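Hypothetical protein AGR_pAT_315 (Agrobacterium tumefaciens str. C58, PDB 1VQY) is of unknown function but belongs to the NIPSNAP family, a branch of the dimeric alpha-beta barrel proteins. Local coordinates at residues V15-Y20 with E103-L108; G47-Y52 with H65-A70; K32-E37 with P93-L98. One frame throughout, in Å; residues are numbered along the deposited sequence.

Interaction 1: residues V15-Y20 with E103-L108; sequences VEERIY and ENRILL
E17 and R105 meet because CG of E17 stands anti to its backbone N (chi1 -171°), while CG of R105 is set between its own backbone N and carbonyl carbon; both chains then run out extended, side by side and pointing the same way. R105 NE donates to E17 OE1 at 2.9 Å, a salt bridge to which R105 NH2 adds a weak bond. The carboxylate is nearly perpendicular to the guanidinium plane (83°), and NE approaches OE1 from above the carboxylate. CD1 of I19 lies over the guanidinium centre, 3.8 Å from R105 CZ. E17 of the second subunit brings a like charge close, which R105 probably helps to offset. On the other sheet face, N104 ND2 donates an almost straight bond to E16 OE2 (2.9 Å), on its anti side but tilted from the carboxylate plane. R18 NH1 reaches the same oxygen from the opposite face of the carboxylate at 3.0 Å, and R18 NE and NH2 both grip Y20 OH. R75 forms a further salt bridge with E16, and the N104 amide also bonds backbone atoms of D56 and G58 of the third subunit. Hydrogen-bonded pairs V15/L107, E17/R105 and I19/E103 alternate with E16/I106 and R18/N104. This is a regular antiparallel pair in a ferredoxin-like sheet; beyond it, I106 to L108 pair with a strand of the second subunit, as in dimeric alpha-beta barrels.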
ATOM      1  N   VAL B  15      15.773 -17.925   5.462  1.00 18.96           N
ATOM      2  CA  VAL B  15      16.114 -16.595   5.949  1.00 18.76           C
ATOM      3  C   VAL B  15      14.833 -15.814   6.299  1.00 18.14           C
ATOM      4  O   VAL B  15      13.926 -15.699   5.485  1.00 18.77           O
ATOM      5  CB  VAL B  15      16.934 -15.826   4.880  1.00 19.50           C
ATOM      6  CG1 VAL B  15      17.047 -14.335   5.220  1.00 20.12           C
ATOM      7  CG2 VAL B  15      18.317 -16.453   4.726  1.00 17.71           C
ATOM      8  N   GLU B  16      14.767 -15.277   7.511  1.00 17.18           N
ATOM      9  CA  GLU B  16      13.663 -14.419   7.887  1.00 16.77           C
ATOM     10  C   GLU B  16      14.069 -12.955   7.796  1.00 16.65           C
ATOM     11  O   GLU B  16      15.066 -12.544   8.378  1.00 14.90           O
ATOM     12  CB  GLU B  16      13.179 -14.712   9.298  1.00 16.71           C
ATOM     13  CG  GLU B  16      12.170 -13.663   9.800  1.00 19.83           C
ATOM     14  CD  GLU B  16      11.659 -13.929  11.194  1.00 16.44           C
ATOM     15  OE1 GLU B  16      12.351 -14.604  11.986  1.00 16.59           O
ATOM     16  OE2 GLU B  16      10.549 -13.465  11.484  1.00 13.28           O
ATOM     17  N   GLU B  17      13.262 -12.178   7.078  1.00 17.56           N
ATOM     18  CA  GLU B  17      13.410 -10.721   7.005  1.00 18.15           C
ATOM     19  C   GLU B  17      12.343 -10.048   7.863  1.00 16.19           C
ATOM     20  O   GLU B  17      11.175 -10.247   7.630  1.00 15.79           O
ATOM     21  CB  GLU B  17      13.285 -10.247   5.554  1.00 17.20           C
ATOM     22  CG  GLU B  17      13.628  -8.779   5.336  1.00 17.89           C
ATOM     23  CD  GLU B  17      13.752  -8.432   3.845  1.00 19.37           C
ATOM     24  OE1 GLU B  17      13.232  -9.208   3.019  1.00 15.32           O
ATOM     25  OE2 GLU B  17      14.377  -7.399   3.503  1.00 23.36           O
ATOM     26  N   ARG B  18      12.766  -9.299   8.874  1.00 16.52           N
ATOM     27  CA  ARG B  18      11.879  -8.460   9.671  1.00 17.59           C
ATOM     28  C   ARG B  18      12.113  -6.980   9.366  1.00 18.55           C
ATOM     29  O   ARG B  18      13.233  -6.536   9.213  1.00 19.15           O
ATOM     30  CB  ARG B  18      12.084  -8.753  11.146  1.00 18.02           C
ATOM     31  CG  ARG B  18      11.898 -10.237  11.445  1.00 17.83           C
ATOM     32  CD  ARG B  18      12.273 -10.586  12.851  1.00 16.62           C
ATOM     33  NE  ARG B  18      11.369  -9.969  13.812  1.00 17.64           N
ATOM     34  CZ  ARG B  18      10.169 -10.438  14.165  1.00 19.99           C
ATOM     35  NH1 ARG B  18       9.675 -11.572  13.649  1.00 17.68           N
ATOM     36  NH2 ARG B  18       9.459  -9.764  15.065  1.00 15.47           N
ATOM     37  N   ILE B  19      11.024  -6.230   9.242  1.00 20.49           N
ATOM     38  CA  ILE B  19      11.040  -4.887   8.656  1.00 20.57           C
ATOM     39  C   ILE B  19      10.172  -4.061   9.555  1.00 18.89           C
ATOM     40  O   ILE B  19       8.969  -4.281   9.597  1.00 18.74           O
ATOM     41  CB  ILE B  19      10.474  -4.881   7.196  1.00 19.54           C
ATOM     42  CG1 ILE B  19      11.268  -5.842   6.315  1.00 22.66           C
ATOM     43  CG2 ILE B  19      10.546  -3.498   6.571  1.00 19.06           C
ATOM     44  CD1 ILE B  19      10.541  -6.252   5.048  1.00 25.31           C
ATOM     45  N   TYR B  20      10.787  -3.168  10.327  1.00 18.86           N
ATOM     46  CA  TYR B  20      10.046  -2.357  11.285  1.00 20.23           C
ATOM     47  C   TYR B  20      10.079  -0.911  10.847  1.00 20.43           C
ATOM     48  O   TYR B  20      11.143  -0.434  10.441  1.00 19.89           O
ATOM     49  CB  TYR B  20      10.668  -2.420  12.683  1.00 21.55           C
ATOM     50  CG  TYR B  20      10.844  -3.790  13.294  1.00 20.51           C
ATOM     51  CD1 TYR B  20      10.082  -4.886  12.872  1.00 24.82           C
ATOM     52  CD2 TYR B  20      11.731  -3.972  14.337  1.00 23.49           C
ATOM     53  CE1 TYR B  20      10.235  -6.135  13.453  1.00 20.40           C
ATOM     54  CE2 TYR B  20      11.883  -5.206  14.933  1.00 25.73           C
ATOM     55  CZ  TYR B  20      11.134  -6.287  14.476  1.00 21.34           C
ATOM     56  OH  TYR B  20      11.299  -7.508  15.059  1.00 20.72           O
ATOM     57  N   GLU B 103       6.585  -6.161   9.959  1.00 21.33           N
ATOM     58  CA  GLU B 103       6.150  -7.266   9.135  1.00 22.78           C
ATOM     59  C   GLU B 103       7.356  -8.147   8.978  1.00 20.86           C
ATOM     60  O   GLU B 103       8.469  -7.682   9.165  1.00 20.57           O
ATOM     61  CB  GLU B 103       5.630  -6.778   7.772  1.00 23.35           C
ATOM     62  CG  GLU B 103       6.691  -6.090   6.915  1.00 30.01           C
ATOM     63  CD  GLU B 103       6.134  -5.429   5.669  1.00 30.42           C
ATOM     64  OE1 GLU B 103       5.954  -6.129   4.646  1.00 42.72           O
ATOM     65  OE2 GLU B 103       5.925  -4.198   5.702  1.00 39.93           O
ATOM     66  N   ASN B 104       7.138  -9.419   8.660  1.00 20.09           N
ATOM     67  CA  ASN B 104       8.235 -10.329   8.343  1.00 18.45           C
ATOM     68  C   ASN B 104       7.876 -11.199   7.171  1.00 18.57           C
ATOM     69  O   ASN B 104       6.733 -11.198   6.711  1.00 18.76           O
ATOM     70  CB  ASN B 104       8.598 -11.214   9.526  1.00 18.01           C
ATOM     71  CG  ASN B 104       7.457 -12.103   9.963  1.00 16.64           C
ATOM     72  OD1 ASN B 104       6.321 -11.870   9.595  1.00 17.18           O
ATOM     73  ND2 ASN B 104       7.754 -13.110  10.772  1.00  9.63           N
ATOM     74  N   ARG B 105       8.863 -11.930   6.688  1.00 17.32           N
ATOM     75  CA  ARG B 105       8.652 -12.850   5.605  1.00 18.57           C
ATOM     76  C   ARG B 105       9.747 -13.885   5.563  1.00 16.78           C
ATOM     77  O   ARG B 105      10.839 -13.654   6.072  1.00 16.27           O
ATOM     78  CB  ARG B 105       8.579 -12.110   4.273  1.00 18.86           C
ATOM     79  CG  ARG B 105       9.730 -11.160   3.990  1.00 20.11           C
ATOM     80  CD  ARG B 105       9.379 -10.325   2.788  1.00 21.02           C
ATOM     81  NE  ARG B 105      10.489  -9.518   2.295  1.00 24.93           N
ATOM     82  CZ  ARG B 105      10.366  -8.291   1.800  1.00 27.10           C
ATOM     83  NH1 ARG B 105       9.166  -7.701   1.753  1.00 30.80           N
ATOM     84  NH2 ARG B 105      11.443  -7.635   1.378  1.00 23.58           N
ATOM     85  N   ILE B 106       9.446 -15.022   4.955  1.00 15.34           N
ATOM     86  CA  ILE B 106      10.411 -16.095   4.857  1.00 16.17           C
ATOM     87  C   ILE B 106      10.928 -16.152   3.421  1.00 17.31           C
ATOM     88  O   ILE B 106      10.150 -16.283   2.466  1.00 16.00           O
ATOM     89  CB  ILE B 106       9.801 -17.452   5.290  1.00 17.18           C
ATOM     90  CG1 ILE B 106       9.328 -17.387   6.764  1.00 16.70           C
ATOM     91  CG2 ILE B 106      10.792 -18.609   5.064  1.00 16.29           C
ATOM     92  CD1 ILE B 106      10.411 -17.181   7.824  1.00 16.66           C
ATOM     93  N   LEU B 107      12.251 -16.046   3.303  1.00 17.36           N
ATOM     94  CA  LEU B 107      12.956 -16.077   2.039  1.00 16.69           C
ATOM     95  C   LEU B 107      13.743 -17.388   1.875  1.00 17.62           C
ATOM     96  O   LEU B 107      14.430 -17.853   2.793  1.00 16.35           O
ATOM     97  CB  LEU B 107      13.907 -14.891   1.978  1.00 17.26           C
ATOM     98  CG  LEU B 107      13.361 -13.520   2.388  1.00 19.95           C
ATOM     99  CD1 LEU B 107      14.435 -12.452   2.307  1.00 19.39           C
ATOM    100  CD2 LEU B 107      12.197 -13.131   1.526  1.00 23.04           C
ATOM    101  N   LEU B 108      13.623 -17.985   0.694  1.00 18.38           N
ATOM    102  CA  LEU B 108      14.378 -19.167   0.330  1.00 17.73           C
ATOM    103  C   LEU B 108      15.496 -18.761  -0.620  1.00 17.08           C
ATOM    104  O   LEU B 108      15.220 -18.301  -1.717  1.00 16.16           O
ATOM    105  CB  LEU B 108      13.468 -20.170  -0.369  1.00 17.94           C
ATOM    106  CG  LEU B 108      12.194 -20.579   0.383  1.00 24.10           C
ATOM    107  CD1 LEU B 108      11.511 -21.735  -0.341  1.00 23.03           C
ATOM    108  CD2 LEU B 108      12.476 -20.964   1.856  1.00 23.78           C
TER
HETATM  109  O   HOH W   1       7.109  -2.681   8.287  1.00 30.18           O

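Interaction 2: residues G47-Y52 with H65-A70; sequences GNLIGY and HMWGYA
The Y52 and H65 rings form an offset stack, centroids 4.5 Å apart and planes only 5° from parallel. H65 CB also rests over the face of the Y52 ring as a CH-pi contact, 3.6 Å from Y52 CD2. CG of L49 lies anti to its backbone N (chi1 174°), which helps place CD1 over the six-membered ring of W67, 9° off the normal. L49 CB meets W67 CZ3 at 3.6 Å. In the apolar contact at the bulge, I50 CB touches CB of the selenomethionine M66 at 3.7 Å; M66 of the second subunit packs on this residue. Backbone hydrogen bonds join the strands: G68 N to N48 O (2.7 Å), I50 N to M66 O and M66 N to G51 O. I50 and G51 both face M66, a classic beta bulge that shifts the register by one. The amide of N48 lies against the backbone of G68, where no side chain stands in its way. Side-chain hydrogen bonds steady the rings: W67 NE1 donates to H65 ND1 at 3.0 Å, nearly in both ring planes, and Y52 OH pairs with Y30 OH. On this largely apolar, aromatic hairpin face, turned toward helix 27-46, the imidazole is stacked on one face by Y52 while its ND1 serves as acceptor for the indole N-H; together the two should restrain its rotation.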
ATOM      1  N   GLY B  47      20.610 -17.570  16.918  1.00 16.16           N
ATOM      2  CA  GLY B  47      21.725 -18.386  16.446  1.00 16.67           C
ATOM      3  C   GLY B  47      22.429 -18.016  15.148  1.00 16.11           C
ATOM      4  O   GLY B  47      23.585 -18.424  14.950  1.00 15.93           O
ATOM      5  N   ASN B  48      21.755 -17.280  14.264  1.00 15.50           N
ATOM      6  CA  ASN B  48      22.381 -16.831  13.019  1.00 16.57           C
ATOM      7  C   ASN B  48      21.868 -15.481  12.476  1.00 16.41           C
ATOM      8  O   ASN B  48      21.103 -15.428  11.516  1.00 15.93           O
ATOM      9  CB  ASN B  48      22.261 -17.939  11.953  1.00 16.77           C
ATOM     10  CG  ASN B  48      23.145 -17.695  10.750  1.00 17.57           C
ATOM     11  OD1 ASN B  48      24.031 -16.862  10.788  1.00 20.01           O
ATOM     12  ND2 ASN B  48      22.900 -18.430   9.671  1.00 17.62           N
ATOM     13  N   LEU B  49      22.322 -14.392  13.093  1.00 16.26           N
ATOM     14  CA  LEU B  49      22.057 -13.050  12.589  1.00 16.15           C
ATOM     15  C   LEU B  49      22.840 -12.859  11.301  1.00 16.41           C
ATOM     16  O   LEU B  49      24.029 -13.178  11.238  1.00 15.91           O
ATOM     17  CB  LEU B  49      22.465 -11.986  13.611  1.00 14.33           C
ATOM     18  CG  LEU B  49      22.368 -10.528  13.163  1.00 14.92           C
ATOM     19  CD1 LEU B  49      20.962 -10.140  12.838  1.00 16.61           C
ATOM     20  CD2 LEU B  49      22.900  -9.606  14.236  1.00 18.68           C
ATOM     21  N   ILE B  50      22.171 -12.337  10.280  1.00 17.49           N
ATOM     22  CA  ILE B  50      22.788 -12.151   8.966  1.00 18.27           C
ATOM     23  C   ILE B  50      23.184 -10.697   8.755  1.00 17.23           C
ATOM     24  O   ILE B  50      24.303 -10.409   8.368  1.00 17.78           O
ATOM     25  CB  ILE B  50      21.822 -12.560   7.820  1.00 18.39           C
ATOM     26  CG1 ILE B  50      21.325 -14.001   8.001  1.00 18.87           C
ATOM     27  CG2 ILE B  50      22.477 -12.341   6.455  1.00 16.61           C
ATOM     28  CD1 ILE B  50      22.291 -15.028   7.576  1.00 22.27           C
ATOM     29  N   GLY B  51      22.245  -9.793   8.986  1.00 17.30           N
ATOM     30  CA  GLY B  51      22.463  -8.365   8.767  1.00 16.70           C
ATOM     31  C   GLY B  51      21.475  -7.527   9.535  1.00 15.99           C
ATOM     32  O   GLY B  51      20.428  -8.002   9.922  1.00 16.19           O
ATOM     33  N   TYR B  52      21.817  -6.271   9.777  1.00 17.51           N
ATOM     34  CA  TYR B  52      20.955  -5.362  10.541  1.00 16.31           C
ATOM     35  C   TYR B  52      21.145  -3.953   9.953  1.00 16.44           C
ATOM     36  O   TYR B  52      22.251  -3.414   9.978  1.00 14.69           O
ATOM     37  CB  TYR B  52      21.324  -5.422  12.031  1.00 16.19           C
ATOM     38  CG  TYR B  52      20.159  -5.230  12.986  1.00 18.94           C
ATOM     39  CD1 TYR B  52      19.412  -4.044  12.992  1.00 20.68           C
ATOM     40  CD2 TYR B  52      19.810  -6.224  13.902  1.00 17.84           C
ATOM     41  CE1 TYR B  52      18.357  -3.869  13.875  1.00 18.81           C
ATOM     42  CE2 TYR B  52      18.749  -6.061  14.774  1.00 16.74           C
ATOM     43  CZ  TYR B  52      18.026  -4.881  14.767  1.00 19.12           C
ATOM     44  OH  TYR B  52      16.977  -4.710  15.662  1.00 19.88           O
ATOM     45  N   HIS B  65      16.217  -6.387   9.587  1.00 19.28           N
ATOM     46  CA  HIS B  65      17.178  -7.403  10.052  1.00 20.61           C
ATOM     47  C   HIS B  65      16.867  -8.804   9.538  1.00 21.29           C
ATOM     48  O   HIS B  65      15.705  -9.191   9.398  1.00 20.06           O
ATOM     49  CB  HIS B  65      17.369  -7.403  11.575  1.00 20.95           C
ATOM     50  CG  HIS B  65      16.117  -7.189  12.370  1.00 21.76           C
ATOM     51  ND1 HIS B  65      15.621  -8.131  13.242  1.00 20.78           N
ATOM     52  CD2 HIS B  65      15.298  -6.116  12.477  1.00 24.25           C
ATOM     53  CE1 HIS B  65      14.538  -7.664  13.833  1.00 21.79           C
ATOM     54  NE2 HIS B  65      14.317  -6.443  13.380  1.00 26.10           N
HETATM   55  N   MSE B  66      17.933  -9.540   9.230  1.00 22.42           N
HETATM   56  CA  MSE B  66      17.828 -10.873   8.660  1.00 24.75           C
HETATM   57  C   MSE B  66      18.413 -11.937   9.556  1.00 20.45           C
HETATM   58  O   MSE B  66      19.492 -11.760  10.135  1.00 19.54           O
HETATM   59  CB  MSE B  66      18.507 -10.926   7.302  1.00 24.67           C
HETATM   60  CG  MSE B  66      17.573 -10.617   6.146  1.00 30.07           C
HETATM   61 SE   MSE B  66      18.646 -10.125   4.577  1.00 37.31          SE
HETATM   62  CE  MSE B  66      17.272 -10.107   3.296  1.00 33.31           C
ATOM     63  N   TRP B  67      17.696 -13.056   9.635  1.00 18.78           N
ATOM     64  CA  TRP B  67      18.038 -14.167  10.522  1.00 17.50           C
ATOM     65  C   TRP B  67      18.024 -15.471   9.768  1.00 17.31           C
ATOM     66  O   TRP B  67      17.041 -15.761   9.082  1.00 17.05           O
ATOM     67  CB  TRP B  67      17.036 -14.249  11.659  1.00 16.78           C
ATOM     68  CG  TRP B  67      17.037 -13.013  12.520  1.00 17.93           C
ATOM     69  CD1 TRP B  67      16.266 -11.912  12.354  1.00 17.57           C
ATOM     70  CD2 TRP B  67      17.870 -12.752  13.664  1.00 15.36           C
ATOM     71  NE1 TRP B  67      16.548 -10.984  13.327  1.00 20.63           N
ATOM     72  CE2 TRP B  67      17.529 -11.471  14.143  1.00 20.09           C
ATOM     73  CE3 TRP B  67      18.867 -13.477  14.326  1.00 16.70           C
ATOM     74  CZ2 TRP B  67      18.129 -10.904  15.276  1.00 18.76           C
ATOM     75  CZ3 TRP B  67      19.483 -12.913  15.430  1.00 17.86           C
ATOM     76  CH2 TRP B  67      19.113 -11.637  15.900  1.00 17.85           C
ATOM     77  N   GLY B  68      19.106 -16.254   9.917  1.00 16.46           N
ATOM     78  CA  GLY B  68      19.248 -17.545   9.273  1.00 15.29           C
ATOM     79  C   GLY B  68      18.738 -18.636  10.192  1.00 16.50           C
ATOM     80  O   GLY B  68      19.025 -18.610  11.397  1.00 15.51           O
ATOM     81  N   TYR B  69      17.966 -19.575   9.632  1.00 15.82           N
ATOM     82  CA  TYR B  69      17.504 -20.755  10.362  1.00 16.03           C
ATOM     83  C   TYR B  69      17.594 -22.012   9.500  1.00 17.66           C
ATOM     84  O   TYR B  69      17.634 -21.937   8.264  1.00 18.87           O
ATOM     85  CB  TYR B  69      16.061 -20.595  10.832  1.00 15.52           C
ATOM     86  CG  TYR B  69      15.815 -19.509  11.837  1.00 14.03           C
ATOM     87  CD1 TYR B  69      16.121 -19.690  13.184  1.00 15.57           C
ATOM     88  CD2 TYR B  69      15.244 -18.309  11.456  1.00 17.66           C
ATOM     89  CE1 TYR B  69      15.880 -18.696  14.121  1.00 12.35           C
ATOM     90  CE2 TYR B  69      15.002 -17.306  12.378  1.00 16.75           C
ATOM     91  CZ  TYR B  69      15.317 -17.506  13.712  1.00 16.40           C
ATOM     92  OH  TYR B  69      15.068 -16.494  14.618  1.00 15.59           O
ATOM     93  N   ALA B  70      17.623 -23.167  10.155  1.00 18.33           N
ATOM     94  CA  ALA B  70      17.742 -24.441   9.444  1.00 20.88           C
ATOM     95  C   ALA B  70      16.396 -24.896   8.885  1.00 21.37           C
ATOM     96  O   ALA B  70      16.328 -25.482   7.796  1.00 23.32           O
ATOM     97  CB  ALA B  70      18.334 -25.519  10.364  1.00 21.09           C
TER
HETATM   98  O   HOH W   2      19.117 -16.852  13.111  1.00  6.98           O

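Interaction 3: residues K32-E37 with P93-L98; sequences KLVREE and PRLSVL
E37 and R94 reach toward each other from one helix to the other, their side chains crossing at about a right angle. The guanidinium presents its end to the carboxylate: R94 NH2 donates to E37 OE1 at 3.0 Å and R94 NH1 to the same oxygen at 3.2 Å. Both nitrogens lie on the syn side of OE1, and the oxygen is close to the guanidinium plane, so the salt bridge is an end-on fork to a single atom. The two planes are inclined by 33°, and the bond from NH1 to E37 OE2 is weak. A bend at the third torsion of R94 (chi3 -91°) turns the guanidinium away from the line of its methylene chain, while R94 NE bonds A90 O, a second hold that should limit the swing of the group. Beneath this bridge the leucines take over. L33 points at the other helix with a forked end: CD2 lies 3.7 Å from R94 NH1, obliquely to the guanidinium, whereas CD1 comes to L98 CD1 at 4.1 Å. L95 CD1 rests against both L33 and V34, 3.8 Å from V34 CG2 and 4.1 Å from L33 CB. The contact is therefore graded, with charge at its exposed margin and branched carbon chains inward. Helix 27-46 and helix 86-96 are joined here close to the end of the latter. F91, within helix 86-96, touches both L33 and E37, and Y30 of helix 27-46 packs on L95 and L98. F112 of the second subunit packs on V34, while strand 99-109 begins just after L98.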
ATOM      1  N   LYS B  32      20.103   2.194  20.106  1.00 18.43           N
ATOM      2  CA  LYS B  32      20.906   2.167  21.314  1.00 18.79           C
ATOM      3  C   LYS B  32      20.510   0.989  22.187  1.00 18.37           C
ATOM      4  O   LYS B  32      21.369   0.301  22.738  1.00 19.92           O
ATOM      5  CB  LYS B  32      20.757   3.472  22.105  1.00 18.72           C
ATOM      6  CG  LYS B  32      21.530   3.464  23.415  1.00 19.73           C
ATOM      7  CD  LYS B  32      21.341   4.720  24.249  1.00 21.54           C
ATOM      8  CE  LYS B  32      22.534   4.873  25.205  1.00 23.46           C
ATOM      9  NZ  LYS B  32      22.391   6.018  26.130  1.00 35.07           N
ATOM     10  N   LEU B  33      19.213   0.783  22.336  1.00 17.54           N
ATOM     11  CA  LEU B  33      18.720  -0.389  23.049  1.00 18.85           C
ATOM     12  C   LEU B  33      19.225  -1.699  22.450  1.00 17.60           C
ATOM     13  O   LEU B  33      19.658  -2.591  23.179  1.00 17.33           O
ATOM     14  CB  LEU B  33      17.189  -0.401  23.068  1.00 19.81           C
ATOM     15  CG  LEU B  33      16.608   0.540  24.113  1.00 19.85           C
ATOM     16  CD1 LEU B  33      15.143   0.768  23.817  1.00 22.76           C
ATOM     17  CD2 LEU B  33      16.816  -0.019  25.513  1.00 21.96           C
ATOM     18  N   VAL B  34      19.188  -1.811  21.131  1.00 16.11           N
ATOM     19  CA  VAL B  34      19.596  -3.046  20.497  1.00 17.03           C
ATOM     20  C   VAL B  34      21.120  -3.199  20.622  1.00 17.65           C
ATOM     21  O   VAL B  34      21.602  -4.238  21.092  1.00 18.67           O
ATOM     22  CB  VAL B  34      19.092  -3.142  19.032  1.00 17.14           C
ATOM     23  CG1 VAL B  34      19.592  -4.432  18.347  1.00 16.27           C
ATOM     24  CG2 VAL B  34      17.562  -3.092  19.006  1.00 16.91           C
ATOM     25  N   ARG B  35      21.863  -2.157  20.254  1.00 17.56           N
ATOM     26  CA  ARG B  35      23.336  -2.144  20.388  1.00 17.36           C
ATOM     27  C   ARG B  35      23.811  -2.592  21.773  1.00 18.44           C
ATOM     28  O   ARG B  35      24.612  -3.526  21.903  1.00 16.96           O
ATOM     29  CB  ARG B  35      23.873  -0.733  20.098  1.00 16.78           C
ATOM     30  CG  ARG B  35      25.408  -0.596  20.180  1.00 17.95           C
ATOM     31  CD  ARG B  35      25.925   0.768  19.720  1.00 15.81           C
ATOM     32  NE  ARG B  35      25.421   1.094  18.387  1.00 18.66           N
ATOM     33  CZ  ARG B  35      24.474   1.995  18.110  1.00 16.17           C
ATOM     34  NH1 ARG B  35      23.897   2.733  19.056  1.00 20.38           N
ATOM     35  NH2 ARG B  35      24.098   2.168  16.861  1.00 15.79           N
ATOM     36  N   GLU B  36      23.278  -1.923  22.798  1.00 20.28           N
ATOM     37  CA  GLU B  36      23.764  -2.047  24.167  1.00 21.28           C
ATOM     38  C   GLU B  36      23.201  -3.224  24.971  1.00 21.13           C
ATOM     39  O   GLU B  36      23.844  -3.675  25.916  1.00 20.60           O
ATOM     40  CB  GLU B  36      23.485  -0.751  24.908  1.00 21.96           C
ATOM     41  CG  GLU B  36      24.198   0.468  24.305  1.00 24.34           C
ATOM     42  CD  GLU B  36      24.144   1.695  25.215  1.00 24.61           C
ATOM     43  OE1 GLU B  36      23.433   1.668  26.241  1.00 27.52           O
ATOM     44  OE2 GLU B  36      24.814   2.697  24.904  1.00 31.69           O
ATOM     45  N   GLU B  37      22.021  -3.727  24.601  1.00 21.64           N
ATOM     46  CA  GLU B  37      21.380  -4.821  25.343  1.00 22.45           C
ATOM     47  C   GLU B  37      20.840  -5.956  24.472  1.00 20.90           C
ATOM     48  O   GLU B  37      21.191  -7.113  24.682  1.00 22.03           O
ATOM     49  CB  GLU B  37      20.238  -4.269  26.194  1.00 21.98           C
ATOM     50  CG  GLU B  37      20.725  -3.377  27.300  1.00 27.72           C
ATOM     51  CD  GLU B  37      19.604  -2.695  28.058  1.00 28.67           C
ATOM     52  OE1 GLU B  37      18.739  -3.414  28.620  1.00 31.67           O
ATOM     53  OE2 GLU B  37      19.614  -1.441  28.102  1.00 31.44           O
ATOM     54  N   PRO B  93       9.607  -5.150  25.937  1.00 21.14           N
ATOM     55  CA  PRO B  93       8.585  -4.120  26.038  1.00 22.53           C
ATOM     56  C   PRO B  93       9.142  -2.712  25.818  1.00 22.93           C
ATOM     57  O   PRO B  93       8.416  -1.843  25.350  1.00 25.46           O
ATOM     58  CB  PRO B  93       8.068  -4.252  27.483  1.00 22.27           C
ATOM     59  CG  PRO B  93       8.581  -5.556  27.986  1.00 21.65           C
ATOM     60  CD  PRO B  93       9.847  -5.791  27.243  1.00 23.10           C
ATOM     61  N   ARG B  94      10.400  -2.482  26.159  1.00 21.69           N
ATOM     62  CA  ARG B  94      10.988  -1.160  25.981  1.00 23.21           C
ATOM     63  C   ARG B  94      11.314  -0.899  24.530  1.00 22.16           C
ATOM     64  O   ARG B  94      11.365   0.251  24.099  1.00 22.79           O
ATOM     65  CB  ARG B  94      12.275  -1.018  26.792  1.00 23.03           C
ATOM     66  CG  ARG B  94      12.086  -1.052  28.284  1.00 25.83           C
ATOM     67  CD  ARG B  94      13.423  -0.862  28.960  1.00 26.02           C
ATOM     68  NE  ARG B  94      14.080  -2.137  29.202  1.00 27.54           N
ATOM     69  CZ  ARG B  94      15.401  -2.341  29.167  1.00 31.21           C
ATOM     70  NH1 ARG B  94      16.251  -1.352  28.866  1.00 27.52           N
ATOM     71  NH2 ARG B  94      15.879  -3.560  29.440  1.00 31.74           N
ATOM     72  N   LEU B  95      11.586  -1.966  23.790  1.00 21.14           N
ATOM     73  CA  LEU B  95      11.852  -1.841  22.374  1.00 20.93           C
ATOM     74  C   LEU B  95      10.545  -1.730  21.572  1.00 21.16           C
ATOM     75  O   LEU B  95      10.411  -0.882  20.701  1.00 18.99           O
ATOM     76  CB  LEU B  95      12.640  -3.044  21.888  1.00 20.13           C
ATOM     77  CG  LEU B  95      13.222  -2.848  20.494  1.00 20.58           C
ATOM     78  CD1 LEU B  95      14.367  -1.828  20.523  1.00 20.67           C
ATOM     79  CD2 LEU B  95      13.676  -4.181  19.931  1.00 21.43           C
ATOM     80  N   SER B  96       9.591  -2.598  21.887  1.00 22.96           N
ATOM     81  CA  SER B  96       8.321  -2.699  21.149  1.00 24.07           C
ATOM     82  C   SER B  96       7.498  -1.428  21.142  1.00 22.73           C
ATOM     83  O   SER B  96       6.767  -1.177  20.196  1.00 22.85           O
ATOM     84  CB  SER B  96       7.457  -3.807  21.751  1.00 24.23           C
ATOM     85  OG  SER B  96       8.115  -5.047  21.644  1.00 29.70           O
ATOM     86  N   VAL B  97       7.585  -0.653  22.216  1.00 22.62           N
ATOM     87  CA  VAL B  97       6.878   0.624  22.277  1.00 23.38           C
ATOM     88  C   VAL B  97       7.414   1.670  21.258  1.00 23.74           C
ATOM     89  O   VAL B  97       6.730   2.645  20.945  1.00 24.24           O
ATOM     90  CB  VAL B  97       6.907   1.212  23.709  1.00 23.40           C
ATOM     91  CG1 VAL B  97       8.295   1.651  24.092  1.00 22.20           C
ATOM     92  CG2 VAL B  97       5.917   2.394  23.820  1.00 30.79           C
ATOM     93  N   LEU B  98       8.622   1.463  20.739  1.00 21.81           N
ATOM     94  CA  LEU B  98       9.223   2.401  19.793  1.00 20.96           C
ATOM     95  C   LEU B  98       8.889   2.048  18.348  1.00 20.81           C
ATOM     96  O   LEU B  98       9.244   2.796  17.439  1.00 19.20           O
ATOM     97  CB  LEU B  98      10.738   2.397  19.949  1.00 20.77           C
ATOM     98  CG  LEU B  98      11.342   2.853  21.280  1.00 20.43           C
ATOM     99  CD1 LEU B  98      12.854   2.835  21.169  1.00 21.31           C
ATOM    100  CD2 LEU B  98      10.853   4.239  21.649  1.00 20.59           C
TER

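Interactions 1 and 2 are buried contacts within one antiparallel sheet and share a seam, since strands 14-22 and 62-69 are neighbours: E16 N approaches W67 O and R18 N approaches H65 O, probably as hydrogen bonds. Their side chains differ. Interaction 1, at the strand pair whose edge joins the second subunit's sheet, is rich in buried charges, whereas interaction 2 is mostly aromatic and aliphatic beneath helix 27-46. Interaction 3 is a partly exposed helix-helix contact without backbone hydrogen bonds between its segments. It touches interaction 2 through V34 and Y52, while interaction 1 lies across the chain's centre, about 19 Å away between centres.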